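Local atomic coordinates of UPF0255 protein frsA (Vibrio vulnificus, PDB entry 4I4C), a protein that probably hydrolyses carboxylic esters as a serine esterase of the alpha/beta-hydrolase clan, and here holds hexanoic acid in a pocket. Residues F14-T27 with P138-L152. Numbering follows the deposited sequence.
Sequences FVKHKQAKETSALT and PHLKSDNLAIQAQVL
Thr23 OG1 donates to Asp143 OD2 over 2.8 Å, reaching the carboxylate on its syn side but 30° out of plane. Asp143 CG lies anti to the backbone N (chi1 -168°), which swings the carboxylate toward Thr23; Ala146 N reaches OD1 from above its plane, 3.1 Å away, as the N-cap bond of helix 144-163. A short acidic side chain suits this place: one oxygen serves the helix start, the other the threonine. Separately, a water bridges the two backbones, donating to Lys21 O and accepting from the backbone N of Asn144.

Two CH-pi contacts follow along the helix. Gln148 CB lies over one face of the flat Phe14 ring, 4.0 Å from its centroid, and Asn144 CB similarly covers a face of His17, whose buried ND1 has no partner in the model.

Among apolar contacts, the Phe14 edge takes Leu152 CD1 at CE1 (3.6 Å). Leu145 packs between Phe14, His17 and Ala20, which is small enough to lie against Leu145 CG. Leu26 CD1 on Asp143 CA (3.5 Å) and Leu140 CD1 on Thr23 CG2 pack around the Thr23-Asp143 pair.

The N-terminal segment thus runs past loop 138-143 and the first turns of helix 144-163. Phe14 also stacks on Tyr93 and touches helix 98-114, helix 121-136 touches Ala149 and Leu152, and helix 314-323 packs against Thr27 and Pro138.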
loop_
_atom_site.group_PDB
_atom_site.type_symbol
_atom_site.label_atom_id
_atom_site.label_comp_id
_atom_site.label_asym_id
_atom_site.label_seq_id
_atom_site.Cartn_x
_atom_site.Cartn_y
_atom_site.Cartn_z
ATOM N N PHE A 14 21.136 -4.862 -11.272
ATOM C CA PHE A 14 21.541 -5.679 -10.125
ATOM C C PHE A 14 23.030 -6.032 -10.093
ATOM O O PHE A 14 23.603 -6.200 -9.014
ATOM C CB PHE A 14 20.730 -6.975 -10.064
ATOM C CG PHE A 14 19.333 -6.794 -9.567
ATOM C CD1 PHE A 14 18.254 -7.165 -10.353
ATOM C CD2 PHE A 14 19.094 -6.253 -8.310
ATOM C CE1 PHE A 14 16.960 -7.002 -9.897
ATOM C CE2 PHE A 14 17.796 -6.085 -7.842
ATOM C CZ PHE A 14 16.726 -6.460 -8.636
ATOM N N VAL A 15 23.645 -6.158 -11.269
ATOM C CA VAL A 15 25.039 -6.603 -11.377
ATOM C C VAL A 15 25.994 -5.705 -10.571
ATOM O O VAL A 15 26.967 -6.177 -9.974
ATOM C CB VAL A 15 25.487 -6.719 -12.863
ATOM C CG1 VAL A 15 25.577 -5.338 -13.531
ATOM C CG2 VAL A 15 26.799 -7.472 -12.972
ATOM N N LYS A 16 25.671 -4.416 -10.534
ATOM C CA LYS A 16 26.419 -3.425 -9.772
ATOM C C LYS A 16 26.144 -3.575 -8.265
ATOM O O LYS A 16 26.783 -2.926 -7.441
ATOM C CB LYS A 16 26.024 -2.024 -10.269
ATOM C CG LYS A 16 26.779 -0.844 -9.670
ATOM C CD LYS A 16 26.316 0.463 -10.304
ATOM C CE LYS A 16 26.723 1.675 -9.474
ATOM N NZ LYS A 16 28.203 1.806 -9.339
ATOM N N HIS A 17 25.205 -4.447 -7.904
ATOM C CA HIS A 17 24.767 -4.543 -6.507
ATOM C C HIS A 17 24.912 -5.936 -5.900
ATOM O O HIS A 17 24.121 -6.323 -5.047
ATOM C CB HIS A 17 23.318 -4.051 -6.371
ATOM C CG HIS A 17 23.117 -2.650 -6.855
ATOM N ND1 HIS A 17 22.360 -2.346 -7.967
ATOM C CD2 HIS A 17 23.594 -1.470 -6.392
ATOM C CE1 HIS A 17 22.379 -1.041 -8.167
ATOM N NE2 HIS A 17 23.121 -0.486 -7.222
ATOM N N LYS A 18 25.926 -6.681 -6.336
ATOM C CA LYS A 18 26.171 -8.026 -5.827
ATOM C C LYS A 18 26.301 -8.013 -4.302
ATOM O O LYS A 18 25.853 -8.938 -3.617
ATOM C CB LYS A 18 27.444 -8.600 -6.465
ATOM C CG LYS A 18 27.925 -9.933 -5.898
ATOM C CD LYS A 18 27.058 -11.098 -6.365
ATOM C CE LYS A 18 27.748 -12.446 -6.143
ATOM N NZ LYS A 18 28.004 -12.744 -4.700
ATOM N N GLN A 19 26.909 -6.951 -3.780
ATOM C CA GLN A 19 27.239 -6.874 -2.364
ATOM C C GLN A 19 26.497 -5.738 -1.674
ATOM O O GLN A 19 27.002 -5.176 -0.710
ATOM C CB GLN A 19 28.742 -6.652 -2.198
ATOM C CG GLN A 19 29.393 -7.531 -1.165
ATOM C CD GLN A 19 30.863 -7.772 -1.462
ATOM O OE1 GLN A 19 31.212 -8.514 -2.386
ATOM N NE2 GLN A 19 31.733 -7.142 -0.683
ATOM N N ALA A 20 25.312 -5.398 -2.168
ATOM C CA ALA A 20 24.542 -4.281 -1.608
ATOM C C ALA A 20 24.258 -4.433 -0.109
ATOM O O ALA A 20 24.129 -5.546 0.407
ATOM C CB ALA A 20 23.253 -4.082 -2.379
ATOM N N LYS A 21 24.176 -3.301 0.580
ATOM C CA LYS A 21 23.922 -3.287 2.012
ATOM C C LYS A 21 22.538 -3.885 2.295
ATOM O O LYS A 21 21.564 -3.566 1.614
ATOM C CB LYS A 21 24.027 -1.855 2.549
ATOM C CG LYS A 21 24.335 -1.758 4.030
ATOM C CD LYS A 21 24.538 -0.302 4.449
ATOM C CE LYS A 21 25.274 -0.193 5.781
ATOM N NZ LYS A 21 24.584 -0.914 6.889
ATOM N N GLU A 22 22.465 -4.761 3.290
ATOM C CA GLU A 22 21.237 -5.495 3.557
ATOM C C GLU A 22 20.175 -4.625 4.230
ATOM O O GLU A 22 20.471 -3.844 5.143
ATOM C CB GLU A 22 21.518 -6.732 4.403
ATOM C CG GLU A 22 20.358 -7.718 4.457
ATOM C CD GLU A 22 19.346 -7.395 5.553
ATOM O OE1 GLU A 22 19.774 -7.040 6.677
ATOM O OE2 GLU A 22 18.122 -7.506 5.291
ATOM N N THR A 23 18.941 -4.812 3.775
ATOM C CA THR A 23 17.763 -4.043 4.195
ATOM C C THR A 23 17.671 -3.736 5.683
ATOM O O THR A 23 17.531 -2.572 6.067
ATOM C CB THR A 23 16.466 -4.754 3.745
ATOM O OG1 THR A 23 16.566 -5.067 2.349
ATOM C CG2 THR A 23 15.236 -3.864 3.966
ATOM N N SER A 24 17.747 -4.760 6.526
ATOM C CA SER A 24 17.589 -4.533 7.960
ATOM C C SER A 24 18.715 -3.693 8.599
ATOM O O SER A 24 18.599 -3.271 9.744
ATOM C CB SER A 24 17.375 -5.844 8.720
ATOM O OG SER A 24 18.572 -6.607 8.832
ATOM N N ALA A 25 19.779 -3.433 7.845
ATOM C CA ALA A 25 20.964 -2.769 8.378
ATOM C C ALA A 25 21.041 -1.335 7.881
ATOM O O ALA A 25 21.897 -0.566 8.303
ATOM C CB ALA A 25 22.245 -3.548 7.966
ATOM N N LEU A 26 20.133 -0.974 6.984
ATOM C CA LEU A 26 20.197 0.330 6.329
ATOM C C LEU A 26 19.955 1.527 7.243
ATOM O O LEU A 26 20.710 2.498 7.236
ATOM C CB LEU A 26 19.233 0.360 5.154
ATOM C CG LEU A 26 19.699 -0.542 4.006
ATOM C CD1 LEU A 26 18.626 -0.633 2.950
ATOM C CD2 LEU A 26 21.007 -0.025 3.403
ATOM N N THR A 27 18.891 1.457 8.026
ATOM C CA THR A 27 18.465 2.596 8.814
ATOM C C THR A 27 19.411 2.791 9.979
ATOM O O THR A 27 19.740 1.837 10.691
ATOM C CB THR A 27 17.036 2.390 9.321
ATOM O OG1 THR A 27 16.187 2.078 8.208
ATOM C CG2 THR A 27 16.511 3.639 10.027
ATOM N N PRO A 138 10.082 -3.775 2.244
ATOM C CA PRO A 138 9.117 -2.670 2.381
ATOM C C PRO A 138 9.548 -1.325 1.770
ATOM O O PRO A 138 9.090 -0.265 2.228
ATOM C CB PRO A 138 9.027 -2.510 3.892
ATOM C CG PRO A 138 10.458 -2.724 4.324
ATOM C CD PRO A 138 10.953 -3.868 3.429
ATOM N N HIS A 139 10.422 -1.349 0.773
ATOM C CA HIS A 139 10.709 -0.149 -0.017
ATOM C C HIS A 139 11.362 0.969 0.788
ATOM O O HIS A 139 10.901 2.115 0.783
ATOM C CB HIS A 139 9.430 0.339 -0.707
ATOM C CG HIS A 139 8.695 -0.757 -1.408
ATOM N ND1 HIS A 139 9.216 -1.411 -2.504
ATOM C CD2 HIS A 139 7.491 -1.326 -1.162
ATOM C CE1 HIS A 139 8.364 -2.334 -2.906
ATOM N NE2 HIS A 139 7.306 -2.302 -2.111
ATOM N N LEU A 140 12.417 0.610 1.509
ATOM C CA LEU A 140 13.265 1.576 2.190
ATOM C C LEU A 140 14.024 2.374 1.138
ATOM O O LEU A 140 14.489 1.806 0.146
ATOM C CB LEU A 140 14.237 0.856 3.118
ATOM C CG LEU A 140 13.591 0.103 4.290
ATOM C CD1 LEU A 140 14.650 -0.320 5.287
ATOM C CD2 LEU A 140 12.518 0.944 4.974
ATOM N N LYS A 141 14.161 3.679 1.344
ATOM C CA LYS A 141 14.604 4.562 0.257
ATOM C C LYS A 141 16.073 4.370 -0.094
ATOM O O LYS A 141 16.483 4.583 -1.240
ATOM C CB LYS A 141 14.295 6.040 0.554
ATOM C CG LYS A 141 15.228 6.701 1.559
ATOM C CD LYS A 141 14.740 8.101 1.940
ATOM C CE LYS A 141 14.448 8.946 0.707
ATOM N NZ LYS A 141 13.702 10.199 1.057
ATOM N N SER A 142 16.864 3.946 0.883
ATOM C CA SER A 142 18.287 3.778 0.641
ATOM C C SER A 142 18.618 2.351 0.216
ATOM O O SER A 142 19.786 1.982 0.132
ATOM C CB SER A 142 19.076 4.158 1.890
ATOM O OG SER A 142 18.690 3.343 2.983
ATOM N N ASP A 143 17.587 1.556 -0.064
ATOM C CA ASP A 143 17.772 0.144 -0.385
ATOM C C ASP A 143 18.037 -0.034 -1.878
ATOM O O ASP A 143 17.121 0.071 -2.690
ATOM C CB ASP A 143 16.531 -0.645 0.049
ATOM C CG ASP A 143 16.727 -2.161 0.015
ATOM O OD1 ASP A 143 17.546 -2.673 -0.785
ATOM O OD2 ASP A 143 16.012 -2.850 0.781
ATOM N N ASN A 144 19.295 -0.304 -2.231
ATOM C CA ASN A 144 19.678 -0.442 -3.636
ATOM C C ASN A 144 18.962 -1.609 -4.327
ATOM O O ASN A 144 18.499 -1.476 -5.462
ATOM C CB ASN A 144 21.203 -0.599 -3.790
ATOM C CG ASN A 144 21.968 0.638 -3.364
ATOM O OD1 ASN A 144 21.420 1.735 -3.323
ATOM N ND2 ASN A 144 23.253 0.465 -3.055
ATOM N N LEU A 145 18.873 -2.750 -3.649
ATOM C CA LEU A 145 18.197 -3.898 -4.247
ATOM C C LEU A 145 16.717 -3.613 -4.459
ATOM O O LEU A 145 16.129 -4.024 -5.463
ATOM C CB LEU A 145 18.383 -5.149 -3.393
ATOM C CG LEU A 145 19.808 -5.702 -3.369
ATOM C CD1 LEU A 145 19.802 -7.098 -2.825
ATOM C CD2 LEU A 145 20.446 -5.656 -4.752
ATOM N N ALA A 146 16.125 -2.889 -3.512
ATOM C CA ALA A 146 14.706 -2.582 -3.570
ATOM C C ALA A 146 14.399 -1.552 -4.649
ATOM O O ALA A 146 13.369 -1.634 -5.304
ATOM C CB ALA A 146 14.210 -2.095 -2.224
ATOM N N ILE A 147 15.292 -0.577 -4.825
ATOM C CA ILE A 147 15.103 0.448 -5.856
ATOM C C ILE A 147 15.012 -0.218 -7.216
ATOM O O ILE A 147 14.096 0.042 -7.993
ATOM C CB ILE A 147 16.275 1.455 -5.883
ATOM C CG1 ILE A 147 16.264 2.316 -4.619
ATOM C CG2 ILE A 147 16.170 2.351 -7.113
ATOM C CD1 ILE A 147 15.036 3.193 -4.502
ATOM N N GLN A 148 15.989 -1.077 -7.498
ATOM C CA GLN A 148 15.981 -1.875 -8.713
ATOM C C GLN A 148 14.732 -2.753 -8.881
ATOM O O GLN A 148 14.177 -2.845 -9.972
ATOM C CB GLN A 148 17.255 -2.737 -8.770
ATOM C CG GLN A 148 18.265 -2.225 -9.759
ATOM C CD GLN A 148 17.689 -2.186 -11.160
ATOM O OE1 GLN A 148 17.330 -3.222 -11.722
ATOM N NE2 GLN A 148 17.572 -0.986 -11.723
ATOM N N ALA A 149 14.309 -3.410 -7.804
ATOM C CA ALA A 149 13.070 -4.193 -7.801
ATOM C C ALA A 149 11.850 -3.345 -8.193
ATOM O O ALA A 149 10.981 -3.793 -8.938
ATOM C CB ALA A 149 12.842 -4.790 -6.431
ATOM N N GLN A 150 11.802 -2.130 -7.663
ATOM C CA GLN A 150 10.717 -1.183 -7.919
ATOM C C GLN A 150 10.732 -0.712 -9.383
ATOM O O GLN A 150 9.695 -0.391 -9.964
ATOM C CB GLN A 150 10.852 0.004 -6.963
ATOM C CG GLN A 150 9.625 0.891 -6.864
ATOM C CD GLN A 150 9.782 2.011 -5.837
ATOM O OE1 GLN A 150 9.378 3.144 -6.083
ATOM N NE2 GLN A 150 10.358 1.692 -4.683
ATOM N N VAL A 151 11.918 -0.688 -9.986
ATOM C CA VAL A 151 12.024 -0.347 -11.402
ATOM C C VAL A 151 11.397 -1.468 -12.228
ATOM O O VAL A 151 10.648 -1.220 -13.167
ATOM C CB VAL A 151 13.500 -0.110 -11.836
ATOM C CG1 VAL A 151 13.636 -0.147 -13.355
ATOM C CG2 VAL A 151 14.022 1.211 -11.271
ATOM N N LEU A 152 11.687 -2.705 -11.849
ATOM C CA LEU A 152 11.192 -3.872 -12.575
ATOM C C LEU A 152 9.698 -4.021 -12.383
ATOM O O LEU A 152 8.972 -4.416 -13.307
ATOM C CB LEU A 152 11.909 -5.146 -12.098
ATOM C CG LEU A 152 13.372 -5.262 -12.543
ATOM C CD1 LEU A 152 14.019 -6.489 -11.919
ATOM C CD2 LEU A 152 13.472 -5.311 -14.056
HETATM O O HOH W 1 21.409 -1.209 -0.463
#